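Local coordinates for protein 2-aminomuconic 6-semialdehyde dehydrogenase (Pseudomonas sp., PDB 7BZV) that catalyses the NAD+-dependent oxidation of 2-aminomuconic 6-semialdehyde in the bacterial breakdown of 2-aminophenol, and depends on its tetrameric assembly to bind the cofactor, at residues R111-A114 against D115-A118; V66-L69 against R70-A73; G467-H470 against S471-Y475; A99-D102 against I103-I107; L157-L160 against T161-V164. All coordinates share one frame; numbering follows the deposited sequence.

Contact 1: R111-A114 against D115-A118; sequences RNFA and DILA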
loop_
_atom_site.group_PDB
_atom_site.type_symbol
_atom_site.label_atom_id
_atom_site.label_comp_id
_atom_site.label_asym_id
_atom_site.label_seq_id
_atom_site.Cartn_x
_atom_site.Cartn_y
_atom_site.Cartn_z
ATOM N N ARG B 111 -0.765 2.246 -22.132
ATOM C CA ARG B 111 0.380 2.832 -21.425
ATOM C C ARG B 111 0.160 2.860 -19.922
ATOM O O ARG B 111 1.093 2.608 -19.144
ATOM C CB ARG B 111 0.654 4.253 -21.935
ATOM C CG ARG B 111 1.172 4.235 -23.334
ATOM C CD ARG B 111 1.540 5.601 -23.932
ATOM N NE ARG B 111 2.140 5.370 -25.235
ATOM C CZ ARG B 111 1.979 6.159 -26.304
ATOM N NH1 ARG B 111 1.241 7.254 -26.236
ATOM N NH2 ARG B 111 2.582 5.843 -27.432
ATOM N N ASN B 112 -1.043 3.213 -19.481
ATOM C CA ASN B 112 -1.308 3.271 -18.050
ATOM C C ASN B 112 -1.134 1.898 -17.392
ATOM O O ASN B 112 -0.609 1.797 -16.280
ATOM C CB ASN B 112 -2.721 3.792 -17.795
ATOM C CG ASN B 112 -2.911 5.298 -18.177
ATOM O OD1 ASN B 112 -4.014 5.837 -18.059
ATOM N ND2 ASN B 112 -1.850 5.951 -18.636
ATOM N N PHE B 113 -1.720 0.855 -17.973
ATOM C CA PHE B 113 -1.564 -0.466 -17.359
ATOM C C PHE B 113 -0.152 -0.998 -17.512
ATOM O O PHE B 113 0.273 -1.821 -16.694
ATOM C CB PHE B 113 -2.624 -1.454 -17.904
ATOM C CG PHE B 113 -3.956 -1.241 -17.268
ATOM C CD1 PHE B 113 -4.120 -1.528 -15.930
ATOM C CD2 PHE B 113 -4.987 -0.625 -17.956
ATOM C CE1 PHE B 113 -5.304 -1.260 -15.279
ATOM C CE2 PHE B 113 -6.198 -0.346 -17.308
ATOM C CZ PHE B 113 -6.347 -0.664 -15.971
ATOM N N ALA B 114 0.596 -0.565 -18.525
ATOM C CA ALA B 114 2.010 -0.915 -18.528
ATOM C C ALA B 114 2.719 -0.370 -17.277
ATOM O O ALA B 114 3.504 -1.082 -16.636
ATOM C CB ALA B 114 2.660 -0.394 -19.806
ATOM N N ASP B 115 2.456 0.899 -16.927
ATOM C CA ASP B 115 3.038 1.512 -15.735
ATOM C C ASP B 115 2.597 0.784 -14.469
ATOM O O ASP B 115 3.419 0.486 -13.594
ATOM C CB ASP B 115 2.633 3.001 -15.631
ATOM C CG ASP B 115 3.228 3.873 -16.714
ATOM O OD1 ASP B 115 4.196 3.486 -17.406
ATOM O OD2 ASP B 115 2.687 4.969 -16.923
ATOM N N ILE B 116 1.297 0.496 -14.348
ATOM C CA ILE B 116 0.787 -0.199 -13.159
ATOM C C ILE B 116 1.427 -1.566 -13.004
ATOM O O ILE B 116 1.827 -1.974 -11.911
ATOM C CB ILE B 116 -0.739 -0.333 -13.235
ATOM C CG1 ILE B 116 -1.291 1.068 -12.987
ATOM C CG2 ILE B 116 -1.277 -1.323 -12.188
ATOM C CD1 ILE B 116 -2.581 1.355 -13.613
ATOM N N LEU B 117 1.556 -2.293 -14.107
ATOM C CA LEU B 117 2.203 -3.604 -14.050
ATOM C C LEU B 117 3.659 -3.466 -13.665
ATOM O O LEU B 117 4.171 -4.243 -12.852
ATOM C CB LEU B 117 2.081 -4.307 -15.403
ATOM C CG LEU B 117 2.706 -5.705 -15.536
ATOM C CD1 LEU B 117 2.124 -6.683 -14.527
ATOM C CD2 LEU B 117 2.536 -6.207 -17.011
ATOM N N ALA B 118 4.334 -2.455 -14.209
ATOM C CA ALA B 118 5.762 -2.322 -13.940
ATOM C C ALA B 118 6.045 -2.149 -12.456
ATOM O O ALA B 118 7.054 -2.660 -11.959
ATOM C CB ALA B 118 6.348 -1.143 -14.729
HETATM O O HOH W 1 3.734 3.189 -20.072
#
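Arg-111 O is held by two donors: the backbone N of Asp-115 lies 3.1 Å from it, and a water oxygen lies 2.9 Å from it. The same water, 2.7 Å from Asp-115 OD1, donates to both oxygens, so the carboxylate is tied back to the carbonyl one turn earlier. With CG anti to its own carbonyl carbon (chi1 -67°), Asp-115 folds its side chain beside the helix and brings CG near Arg-111 O. OD1 is also in salt bridges with Arg-70 NH2 of its own chain and with Arg-70 NH2 of the second subunit, a cluster that probably keeps the carboxylate ionised. An aspartate suits this spot, being short enough to stay close to the helix and charged enough to answer two arginines. The remaining turns are regular: Leu-117 N donates to Phe-113 O at 2.9 Å and Ala-118 N to Ala-114 O at 2.9 Å.

On another side of the helix Phe-113 and Ile-116 run alongside each other. Ile-116 CD1 comes obliquely to the phenyl ring, 4.0 Å from Phe-113 CD1, and the same methyl lies 3.3 Å from Asn-112 O. Arg-111 NH2 forms a salt bridge with Glu-77 and a hydrogen bond with Asn-74. Helix 95-119 thus packs Phe-113 and Ile-116 on helix 468-474, Phe-113 also on helix 156-169, and the small Ala-114 on Leu-69 and Arg-70 of helix 62-78, while Asp-115 packs on Ala-118 of the second subunit, and Ala-118 on its Asp-115.

Contact 2: V66-L69 against R70-A73; sequences VDWL and RRIA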
loop_
_atom_site.group_PDB
_atom_site.type_symbol
_atom_site.label_atom_id
_atom_site.label_comp_id
_atom_site.label_asym_id
_atom_site.label_seq_id
_atom_site.Cartn_x
_atom_site.Cartn_y
_atom_site.Cartn_z
ATOM N N VAL B 66 5.062 -5.539 -19.915
ATOM C CA VAL B 66 5.136 -4.086 -19.890
ATOM C C VAL B 66 5.556 -3.587 -21.263
ATOM O O VAL B 66 4.893 -2.733 -21.871
ATOM C CB VAL B 66 6.105 -3.608 -18.790
ATOM C CG1 VAL B 66 6.379 -2.105 -18.983
ATOM C CG2 VAL B 66 5.535 -3.862 -17.372
ATOM N N ASP B 67 6.647 -4.147 -21.792
ATOM C CA ASP B 67 7.149 -3.733 -23.099
ATOM C C ASP B 67 6.140 -4.030 -24.212
ATOM O O ASP B 67 5.944 -3.213 -25.113
ATOM C CB ASP B 67 8.480 -4.435 -23.396
ATOM C CG ASP B 67 9.633 -3.923 -22.537
ATOM O OD1 ASP B 67 9.449 -2.915 -21.832
ATOM O OD2 ASP B 67 10.726 -4.538 -22.547
ATOM N N TRP B 68 5.516 -5.212 -24.194
ATOM C CA TRP B 68 4.510 -5.519 -25.212
ATOM C C TRP B 68 3.402 -4.479 -25.197
ATOM O O TRP B 68 2.982 -3.983 -26.245
ATOM C CB TRP B 68 3.909 -6.910 -24.970
ATOM C CG TRP B 68 4.691 -8.090 -25.464
ATOM C CD1 TRP B 68 5.189 -9.117 -24.707
ATOM C CD2 TRP B 68 5.021 -8.391 -26.814
ATOM N NE1 TRP B 68 5.842 -10.023 -25.506
ATOM C CE2 TRP B 68 5.737 -9.612 -26.807
ATOM C CE3 TRP B 68 4.784 -7.747 -28.030
ATOM C CZ2 TRP B 68 6.213 -10.203 -27.968
ATOM C CZ3 TRP B 68 5.255 -8.335 -29.178
ATOM C CH2 TRP B 68 5.975 -9.540 -29.139
ATOM N N LEU B 69 2.912 -4.133 -23.992
ATOM C CA LEU B 69 1.810 -3.179 -23.887
ATOM C C LEU B 69 2.216 -1.838 -24.483
ATOM O O LEU B 69 1.409 -1.161 -25.125
ATOM C CB LEU B 69 1.386 -2.985 -22.420
ATOM C CG LEU B 69 0.751 -4.205 -21.754
ATOM C CD1 LEU B 69 0.638 -3.928 -20.243
ATOM C CD2 LEU B 69 -0.578 -4.493 -22.326
ATOM N N ARG B 70 3.468 -1.437 -24.259
ATOM C CA ARG B 70 3.956 -0.182 -24.821
ATOM C C ARG B 70 4.165 -0.288 -26.333
ATOM O O ARG B 70 3.912 0.672 -27.064
ATOM C CB ARG B 70 5.241 0.224 -24.093
ATOM C CG ARG B 70 4.969 0.746 -22.701
ATOM C CD ARG B 70 6.255 0.905 -21.833
ATOM N NE ARG B 70 5.941 1.410 -20.498
ATOM C CZ ARG B 70 6.787 1.394 -19.466
ATOM N NH1 ARG B 70 8.025 0.909 -19.599
ATOM N NH2 ARG B 70 6.398 1.867 -18.306
ATOM N N ARG B 71 4.626 -1.444 -26.827
ATOM C CA ARG B 71 4.769 -1.606 -28.276
ATOM C C ARG B 71 3.412 -1.557 -28.955
ATOM O O ARG B 71 3.272 -0.973 -30.036
ATOM C CB ARG B 71 5.486 -2.916 -28.593
ATOM C CG ARG B 71 6.808 -3.041 -27.862
ATOM C CD ARG B 71 7.906 -3.488 -28.781
ATOM N NE ARG B 71 7.883 -4.929 -29.004
ATOM C CZ ARG B 71 7.609 -5.505 -30.169
ATOM N NH1 ARG B 71 7.328 -4.759 -31.233
ATOM N NH2 ARG B 71 7.627 -6.829 -30.269
ATOM N N ILE B 72 2.394 -2.148 -28.322
ATOM C CA ILE B 72 1.032 -2.037 -28.832
ATOM C C ILE B 72 0.595 -0.579 -28.893
ATOM O O ILE B 72 0.063 -0.111 -29.909
ATOM C CB ILE B 72 0.057 -2.866 -27.977
ATOM C CG1 ILE B 72 0.268 -4.354 -28.238
ATOM C CG2 ILE B 72 -1.386 -2.412 -28.256
ATOM C CD1 ILE B 72 -0.330 -5.297 -27.154
ATOM N N ALA B 73 0.775 0.149 -27.792
ATOM C CA ALA B 73 0.367 1.544 -27.770
ATOM C C ALA B 73 1.121 2.362 -28.820
ATOM O O ALA B 73 0.532 3.226 -29.473
ATOM C CB ALA B 73 0.586 2.141 -26.381
HETATM O O HOH W 2 9.481 -0.356 -21.898
#
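Trp-68 O takes the N-H of Ile-72 at 2.8 Å, nearly along the C=O axis and close to straight (166°). The neighbouring i to i+4 bonds follow the same pattern, with Arg-70 N bonded to Val-66 O at 3.1 Å and Ala-73 N to Leu-69 O at 3.0 Å. A water joins two side chains of opposite charge: it donates to Asp-67 OD1 at 2.6 Å and accepts from Arg-70 NH1 at 3.0 Å, lying in the plane of the guanidinium at its edge. The two charged groups do not touch directly.

Arg-70 stretches out from CG to NE and lies alongside Val-66, whose CG1, anti to its backbone N (chi1 168°), sits over one face of the guanidinium, 3.5 Å from Arg-70 NH1. Valine is apt here: a branched methyl gives the flat cation an apolar bed. Further round the helix, the bent chain of Arg-71 sets its guanidinium beside the Trp-68 indole with the planes 35° apart, though this arginine is poorly ordered and its exact place is doubtful. Leu-69 and Ile-72 face Phe-110 and Met-193 of the neighbouring helices.

Val-66 on a face and the water at an edge accompany salt bridges from Arg-70 NH2 to Asp-115 OD1 of its own chain and of the second subunit. The nearby Arg-70 NH2 of that subunit is a like charge, which the paired carboxylates probably offset at the subunit interface.

Contact 3: G467-H470 against S471-Y475; sequences GGMH and SLNFY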
loop_
_atom_site.group_PDB
_atom_site.type_symbol
_atom_site.label_atom_id
_atom_site.label_comp_id
_atom_site.label_asym_id
_atom_site.label_seq_id
_atom_site.Cartn_x
_atom_site.Cartn_y
_atom_site.Cartn_z
ATOM N N GLY B 467 -9.571 -0.527 -12.589
ATOM C CA GLY B 467 -8.726 0.636 -12.467
ATOM C C GLY B 467 -7.616 0.228 -11.542
ATOM O O GLY B 467 -7.853 -0.448 -10.529
ATOM N N GLY B 468 -6.389 0.615 -11.915
ATOM C CA GLY B 468 -5.252 0.358 -11.070
ATOM C C GLY B 468 -5.156 -1.106 -10.754
ATOM O O GLY B 468 -5.503 -1.978 -11.567
ATOM N N MET B 469 -4.771 -1.390 -9.518
ATOM C CA MET B 469 -4.650 -2.768 -9.076
ATOM C C MET B 469 -5.969 -3.496 -8.970
ATOM O O MET B 469 -5.960 -4.729 -8.861
ATOM C CB MET B 469 -3.937 -2.870 -7.724
ATOM C CG MET B 469 -2.520 -2.379 -7.698
ATOM S SD MET B 469 -1.381 -3.287 -8.802
ATOM C CE MET B 469 -1.515 -5.014 -8.400
ATOM N N HIS B 470 -7.091 -2.782 -8.914
ATOM C CA HIS B 470 -8.369 -3.471 -8.939
ATOM C C HIS B 470 -8.522 -4.236 -10.244
ATOM O O HIS B 470 -9.048 -5.353 -10.262
ATOM C CB HIS B 470 -9.509 -2.474 -8.776
ATOM C CG HIS B 470 -9.450 -1.679 -7.509
ATOM N ND1 HIS B 470 -9.995 -2.119 -6.324
ATOM C CD2 HIS B 470 -8.876 -0.484 -7.238
ATOM C CE1 HIS B 470 -9.828 -1.191 -5.396
ATOM N NE2 HIS B 470 -9.137 -0.197 -5.921
ATOM N N SER B 471 -8.072 -3.646 -11.354
ATOM C CA SER B 471 -8.056 -4.393 -12.617
ATOM C C SER B 471 -7.085 -5.556 -12.569
ATOM O O SER B 471 -7.414 -6.668 -12.999
ATOM C CB SER B 471 -7.702 -3.466 -13.775
ATOM O OG SER B 471 -8.775 -2.592 -13.998
ATOM N N LEU B 472 -5.868 -5.327 -12.071
ATOM C CA LEU B 472 -4.857 -6.378 -12.110
ATOM C C LEU B 472 -5.252 -7.546 -11.218
ATOM O O LEU B 472 -4.886 -8.697 -11.489
ATOM C CB LEU B 472 -3.486 -5.840 -11.681
ATOM C CG LEU B 472 -2.454 -5.543 -12.784
ATOM C CD1 LEU B 472 -3.109 -4.680 -13.799
ATOM C CD2 LEU B 472 -1.228 -4.919 -12.196
ATOM N N ASN B 473 -5.986 -7.274 -10.144
ATOM C CA ASN B 473 -6.430 -8.373 -9.305
ATOM C C ASN B 473 -7.637 -9.056 -9.902
ATOM O O ASN B 473 -7.848 -10.250 -9.667
ATOM C CB ASN B 473 -6.704 -7.885 -7.886
ATOM C CG ASN B 473 -5.410 -7.596 -7.133
ATOM O OD1 ASN B 473 -4.319 -7.974 -7.573
ATOM N ND2 ASN B 473 -5.526 -6.950 -5.987
ATOM N N PHE B 474 -8.445 -8.352 -10.691
ATOM C CA PHE B 474 -9.558 -9.092 -11.250
ATOM C C PHE B 474 -9.106 -10.072 -12.329
ATOM O O PHE B 474 -9.631 -11.181 -12.400
ATOM C CB PHE B 474 -10.618 -8.213 -11.869
ATOM C CG PHE B 474 -11.674 -9.021 -12.612
ATOM C CD1 PHE B 474 -12.657 -9.729 -11.907
ATOM C CD2 PHE B 474 -11.669 -9.108 -13.999
ATOM C CE1 PHE B 474 -13.626 -10.474 -12.589
ATOM C CE2 PHE B 474 -12.628 -9.864 -14.686
ATOM C CZ PHE B 474 -13.611 -10.539 -13.989
ATOM N N TYR B 475 -8.237 -9.634 -13.250
ATOM C CA TYR B 475 -7.799 -10.445 -14.389
ATOM C C TYR B 475 -6.672 -11.426 -14.045
ATOM O O TYR B 475 -6.018 -11.980 -14.949
ATOM C CB TYR B 475 -7.365 -9.496 -15.497
ATOM C CG TYR B 475 -8.510 -8.673 -16.063
ATOM C CD1 TYR B 475 -9.422 -9.245 -16.921
ATOM C CD2 TYR B 475 -8.660 -7.344 -15.755
ATOM C CE1 TYR B 475 -10.440 -8.544 -17.462
ATOM C CE2 TYR B 475 -9.700 -6.614 -16.298
ATOM C CZ TYR B 475 -10.570 -7.220 -17.130
ATOM O OH TYR B 475 -11.597 -6.519 -17.663
#
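Gly-467 and Gly-468 bring the chain into a short helix with positive phi values (108° and 55°), Gly-467 in a conformation that would jam a beta carbon against the preceding carbonyl, and Ser-471 meets this entry from the following turn. The N-H of Gly-467 points almost straight (177°) at Ser-471 OG, 2.6 Å away, OG being placed beside its own backbone N. A small hydroxyl suits this spot, since it can accept from the entering backbone inside a tight turn. The first helical bonds are weak, as with Ser-471 N to Gly-467 O at 3.3 Å, and become firmer at Asn-473 N to Met-469 O, 2.9 Å.

Met-469 bends at chi2 and chi3 to pass across Leu-472 at a slant: its SD is 3.8 Å from Leu-472 CD2, and CE reaches Leu-472 CB at 3.9 Å. A flexible thioether can bend in this way over the leucine three residues later. The polar ends find partners beyond the helix: His-470 NE2 bonds to Asp-123 of the third subunit, and Asn-473 OD1 to Arg-141. Where the helix ends, Phe-474 CD2 stands 3.5 Å above the centre of the Tyr-475 ring.

The helix lies with Leu-472 on Phe-113 and Ile-116 of helix 95-119 and with Ser-471 on Pro-166 of helix 156-169. After Tyr-475 the chain enters strand 476-485, antiparallel to strand 134-150.

Contact 4: A99-D102 against I103-I107; sequences ATID and IPRGI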
loop_
_atom_site.group_PDB
_atom_site.type_symbol
_atom_site.label_atom_id
_atom_site.label_comp_id
_atom_site.label_asym_id
_atom_site.label_seq_id
_atom_site.Cartn_x
_atom_site.Cartn_y
_atom_site.Cartn_z
ATOM N N ALA B 99 -11.092 12.384 -31.669
ATOM C CA ALA B 99 -9.675 12.743 -31.643
ATOM C C ALA B 99 -9.208 13.251 -30.294
ATOM O O ALA B 99 -7.999 13.423 -30.091
ATOM C CB ALA B 99 -9.376 13.803 -32.701
ATOM N N THR B 100 -10.116 13.542 -29.376
ATOM C CA THR B 100 -9.684 13.972 -28.066
ATOM C C THR B 100 -9.983 12.955 -26.985
ATOM O O THR B 100 -9.279 12.928 -25.973
ATOM C CB THR B 100 -10.331 15.300 -27.672
ATOM O OG1 THR B 100 -11.725 15.095 -27.442
ATOM C CG2 THR B 100 -10.093 16.330 -28.760
ATOM N N ILE B 101 -10.996 12.112 -27.177
ATOM C CA ILE B 101 -11.387 11.146 -26.158
ATOM C C ILE B 101 -11.106 9.731 -26.638
ATOM O O ILE B 101 -10.254 9.025 -26.071
ATOM C CB ILE B 101 -12.865 11.340 -25.778
ATOM C CG1 ILE B 101 -13.005 12.693 -25.064
ATOM C CG2 ILE B 101 -13.370 10.166 -24.938
ATOM C CD1 ILE B 101 -14.365 13.012 -24.611
ATOM N N ASP B 102 -11.826 9.287 -27.670
ATOM C CA ASP B 102 -11.815 7.857 -27.981
ATOM C C ASP B 102 -10.415 7.349 -28.299
ATOM O O ASP B 102 -9.959 6.347 -27.729
ATOM C CB ASP B 102 -12.776 7.562 -29.119
ATOM C CG ASP B 102 -14.181 7.972 -28.761
ATOM O OD1 ASP B 102 -14.490 9.177 -28.863
ATOM O OD2 ASP B 102 -14.945 7.105 -28.301
ATOM N N ILE B 103 -9.732 7.983 -29.237
ATOM C CA ILE B 103 -8.491 7.386 -29.714
ATOM C C ILE B 103 -7.408 7.641 -28.667
ATOM O O ILE B 103 -6.665 6.708 -28.331
ATOM C CB ILE B 103 -8.099 7.917 -31.098
ATOM C CG1 ILE B 103 -8.762 7.113 -32.225
ATOM C CG2 ILE B 103 -6.604 7.806 -31.297
ATOM C CD1 ILE B 103 -10.236 6.842 -32.071
ATOM N N PRO B 104 -7.259 8.867 -28.134
ATOM C CA PRO B 104 -6.194 9.077 -27.133
ATOM C C PRO B 104 -6.372 8.262 -25.856
ATOM O O PRO B 104 -5.395 7.678 -25.386
ATOM C CB PRO B 104 -6.260 10.585 -26.846
ATOM C CG PRO B 104 -6.814 11.175 -28.188
ATOM C CD PRO B 104 -7.853 10.144 -28.573
ATOM N N ARG B 105 -7.578 8.208 -25.278
ATOM C CA ARG B 105 -7.801 7.343 -24.120
ATOM C C ARG B 105 -7.655 5.871 -24.482
ATOM O O ARG B 105 -7.153 5.071 -23.683
ATOM C CB ARG B 105 -9.177 7.606 -23.522
ATOM C CG ARG B 105 -9.301 9.045 -22.916
ATOM C CD ARG B 105 -10.583 9.229 -22.042
ATOM N NE ARG B 105 -10.824 10.634 -21.679
ATOM C CZ ARG B 105 -11.781 11.058 -20.845
ATOM N NH1 ARG B 105 -12.600 10.197 -20.250
ATOM N NH2 ARG B 105 -11.912 12.351 -20.587
ATOM N N GLY B 106 -8.059 5.482 -25.679
ATOM C CA GLY B 106 -7.870 4.090 -26.065
ATOM C C GLY B 106 -6.409 3.683 -26.073
ATOM O O GLY B 106 -6.057 2.562 -25.682
ATOM N N ILE B 107 -5.541 4.582 -26.529
ATOM C CA ILE B 107 -4.108 4.311 -26.532
ATOM C C ILE B 107 -3.557 4.359 -25.115
ATOM O O ILE B 107 -2.723 3.535 -24.728
ATOM C CB ILE B 107 -3.390 5.337 -27.426
ATOM C CG1 ILE B 107 -3.674 5.080 -28.905
ATOM C CG2 ILE B 107 -1.889 5.359 -27.157
ATOM C CD1 ILE B 107 -3.386 6.352 -29.790
HETATM O O HOH W 3 -9.063 12.599 -23.061
#
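A pi-type turn followed by a proline kink distorts helix 95-119 here, where Pro-104 packs back on Ala-99 and Thr-100. Having no N-H, Pro-104 cannot bond to the turn before it, and its ring packs against the carbonyls of the widened turn: CG lies 3.2 Å from Ala-99 O and 3.7 Å from Thr-100 O. The i to i+4 bonding resumes at Arg-105, whose N donates to Ile-101 O at 2.9 Å, and Gly-106 N donates to Asp-102 O at 2.9 Å, the latter from above the carbonyl plane. Glycine fits position 106 because a beta carbon would crowd Asp-102 O.

Ile-101 and Arg-105 run side by side. Ile-101 CG2, set anti to its backbone N, lies loosely over one face of the guanidinium, 4.2 Å from Arg-105 NE. The extended arginine reaches the loop at Phe-447, bonding to its carbonyl through NH2 and making a cation-pi contact with its ring, while Asp-102 forms a salt bridge with Lys-93. Ile-103 turns to helix 80-91. One water bridges the two segments: it donates to Thr-100 O at 2.9 Å and, in the guanidinium plane, accepts from Arg-105 NE at 3.0 Å.

Contact 5: L157-L160 against T161-V164; sequences LLLL and TWKV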
loop_
_atom_site.group_PDB
_atom_site.type_symbol
_atom_site.label_atom_id
_atom_site.label_comp_id
_atom_site.label_asym_id
_atom_site.label_seq_id
_atom_site.Cartn_x
_atom_site.Cartn_y
_atom_site.Cartn_z
ATOM N N LEU B 157 -13.384 1.632 -29.170
ATOM C CA LEU B 157 -11.976 1.381 -28.881
ATOM C C LEU B 157 -11.666 1.576 -27.400
ATOM O O LEU B 157 -10.949 0.769 -26.798
ATOM C CB LEU B 157 -11.070 2.292 -29.710
ATOM C CG LEU B 157 -9.579 2.059 -29.497
ATOM C CD1 LEU B 157 -9.140 0.717 -30.041
ATOM C CD2 LEU B 157 -8.800 3.199 -30.164
ATOM N N LEU B 158 -12.178 2.653 -26.813
ATOM C CA LEU B 158 -11.811 3.010 -25.444
ATOM C C LEU B 158 -12.177 1.900 -24.446
ATOM O O LEU B 158 -11.334 1.462 -23.651
ATOM C CB LEU B 158 -12.493 4.320 -25.091
ATOM C CG LEU B 158 -12.142 5.007 -23.763
ATOM C CD1 LEU B 158 -12.707 6.445 -23.838
ATOM C CD2 LEU B 158 -12.723 4.314 -22.630
ATOM N N LEU B 159 -13.424 1.430 -24.475
ATOM C CA LEU B 159 -13.856 0.374 -23.549
ATOM C C LEU B 159 -13.287 -0.991 -23.917
ATOM O O LEU B 159 -13.073 -1.830 -23.032
ATOM C CB LEU B 159 -15.382 0.299 -23.490
ATOM C CG LEU B 159 -15.984 1.493 -22.725
ATOM C CD1 LEU B 159 -17.521 1.488 -22.761
ATOM C CD2 LEU B 159 -15.469 1.553 -21.285
ATOM N N LEU B 160 -13.036 -1.247 -25.199
ATOM C CA LEU B 160 -12.290 -2.445 -25.563
ATOM C C LEU B 160 -10.911 -2.457 -24.921
ATOM O O LEU B 160 -10.543 -3.437 -24.252
ATOM C CB LEU B 160 -12.187 -2.552 -27.083
ATOM C CG LEU B 160 -11.322 -3.693 -27.624
ATOM C CD1 LEU B 160 -11.843 -5.036 -27.115
ATOM C CD2 LEU B 160 -11.266 -3.689 -29.166
ATOM N N THR B 161 -10.101 -1.406 -25.138
ATOM C CA THR B 161 -8.756 -1.463 -24.586
ATOM C C THR B 161 -8.759 -1.351 -23.054
ATOM O O THR B 161 -7.794 -1.777 -22.413
ATOM C CB THR B 161 -7.839 -0.390 -25.198
ATOM O OG1 THR B 161 -8.305 0.917 -24.851
ATOM C CG2 THR B 161 -7.782 -0.540 -26.722
ATOM N N TRP B 162 -9.798 -0.771 -22.460
ATOM C CA TRP B 162 -9.911 -0.737 -21.001
ATOM C C TRP B 162 -9.929 -2.140 -20.391
ATOM O O TRP B 162 -9.469 -2.326 -19.258
ATOM C CB TRP B 162 -11.184 0.017 -20.649
ATOM C CG TRP B 162 -11.638 0.033 -19.254
ATOM C CD1 TRP B 162 -12.812 -0.484 -18.768
ATOM C CD2 TRP B 162 -10.953 0.591 -18.144
ATOM N NE1 TRP B 162 -12.888 -0.269 -17.407
ATOM C CE2 TRP B 162 -11.761 0.388 -17.001
ATOM C CE3 TRP B 162 -9.729 1.246 -17.995
ATOM C CZ2 TRP B 162 -11.379 0.836 -15.713
ATOM C CZ3 TRP B 162 -9.341 1.657 -16.717
ATOM C CH2 TRP B 162 -10.168 1.467 -15.608
ATOM N N LYS B 163 -10.459 -3.123 -21.120
ATOM C CA LYS B 163 -10.455 -4.533 -20.709
ATOM C C LYS B 163 -9.231 -5.270 -21.238
ATOM O O LYS B 163 -8.596 -6.014 -20.489
ATOM C CB LYS B 163 -11.720 -5.255 -21.207
ATOM C CG LYS B 163 -13.049 -4.555 -20.895
ATOM C CD LYS B 163 -13.130 -4.094 -19.436
ATOM C CE LYS B 163 -14.494 -3.464 -19.077
ATOM N NZ LYS B 163 -15.684 -4.302 -19.418
ATOM N N VAL B 164 -8.881 -5.073 -22.513
ATOM C CA VAL B 164 -7.813 -5.862 -23.122
ATOM C C VAL B 164 -6.478 -5.528 -22.480
ATOM O O VAL B 164 -5.643 -6.408 -22.260
ATOM C CB VAL B 164 -7.776 -5.640 -24.646
ATOM C CG1 VAL B 164 -6.514 -6.214 -25.261
ATOM C CG2 VAL B 164 -9.024 -6.226 -25.317
#
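Leu-157 O receives the N-H of Thr-161 at 2.9 Å, almost straight at 174°, and Leu-160 O is shared by two backbone donors. Val-164 N reaches that oxygen in the carbonyl plane at 2.9 Å, whereas Lys-163 N comes from well above the plane at 3.1 Å. This bond from Lys-163 N spans three residues, as in a 3-10 turn, beside a weak i to i+4 bond from the same N to Leu-159 O.

Apolar contacts follow the same turns. Leu-160 and Val-164 lie alongside each other, with Leu-160 CD1 3.5 Å from Val-164 CG2, and both present apolar branches to Val-176 of strand 173-177. Leu-157 CD1 crosses to Thr-161 CG2 at 3.8 Å. On another side, Leu-159 CD2 approaches the Trp-162 ring obliquely, 4.2 Å from its CD1. The helix belongs to the beta-alpha-beta unit of strand 134-150, helix 156-169 and strand 173-177, consistent with the Rossmann-like nucleotide-binding domain of aldehyde dehydrogenases.

The polar ends look outward from the turn. Thr-161 holds OG1 between its backbone N and carbonyl carbon (chi1 65°), where it bonds to Gly-106 O and Asn-109 ND2 of helix 95-119. Trp-162 NE1 bonds to Glu-253, and Lys-163 NZ to Thr-230 and Thr-228.

In so buried a helix, every polar side-chain end discussed here has a partner on another element; this probably lowers the cost of burying these groups, though the threonine hydroxyls bonded to Lys-163 do not balance its charge.

How the contacts relate
From the N terminus the contacts run in series as 2, 4, 1, 5 and 3; none nests in or crosses another, and each is a local contact within one helix that closes no long loop. Contact 2 belongs to helix 62-78. Contacts 4 and 1 adjoin on helix 95-119, their centres about 17 Å apart. Contact 4 meets contact 5 through Gly-106 O and Thr-161 OG1, and contact 2 through Ile-107 and Ala-73. Contact 1 packs on contacts 2, 3 and 5, with a salt bridge to contact 2. Contact 3, near the C-terminal end of the chain, returns to contact 5 through Tyr-475 on Lys-163. Three helices are thereby gathered on helix 95-119, and contacts 1, 2 and 3 also face other subunits.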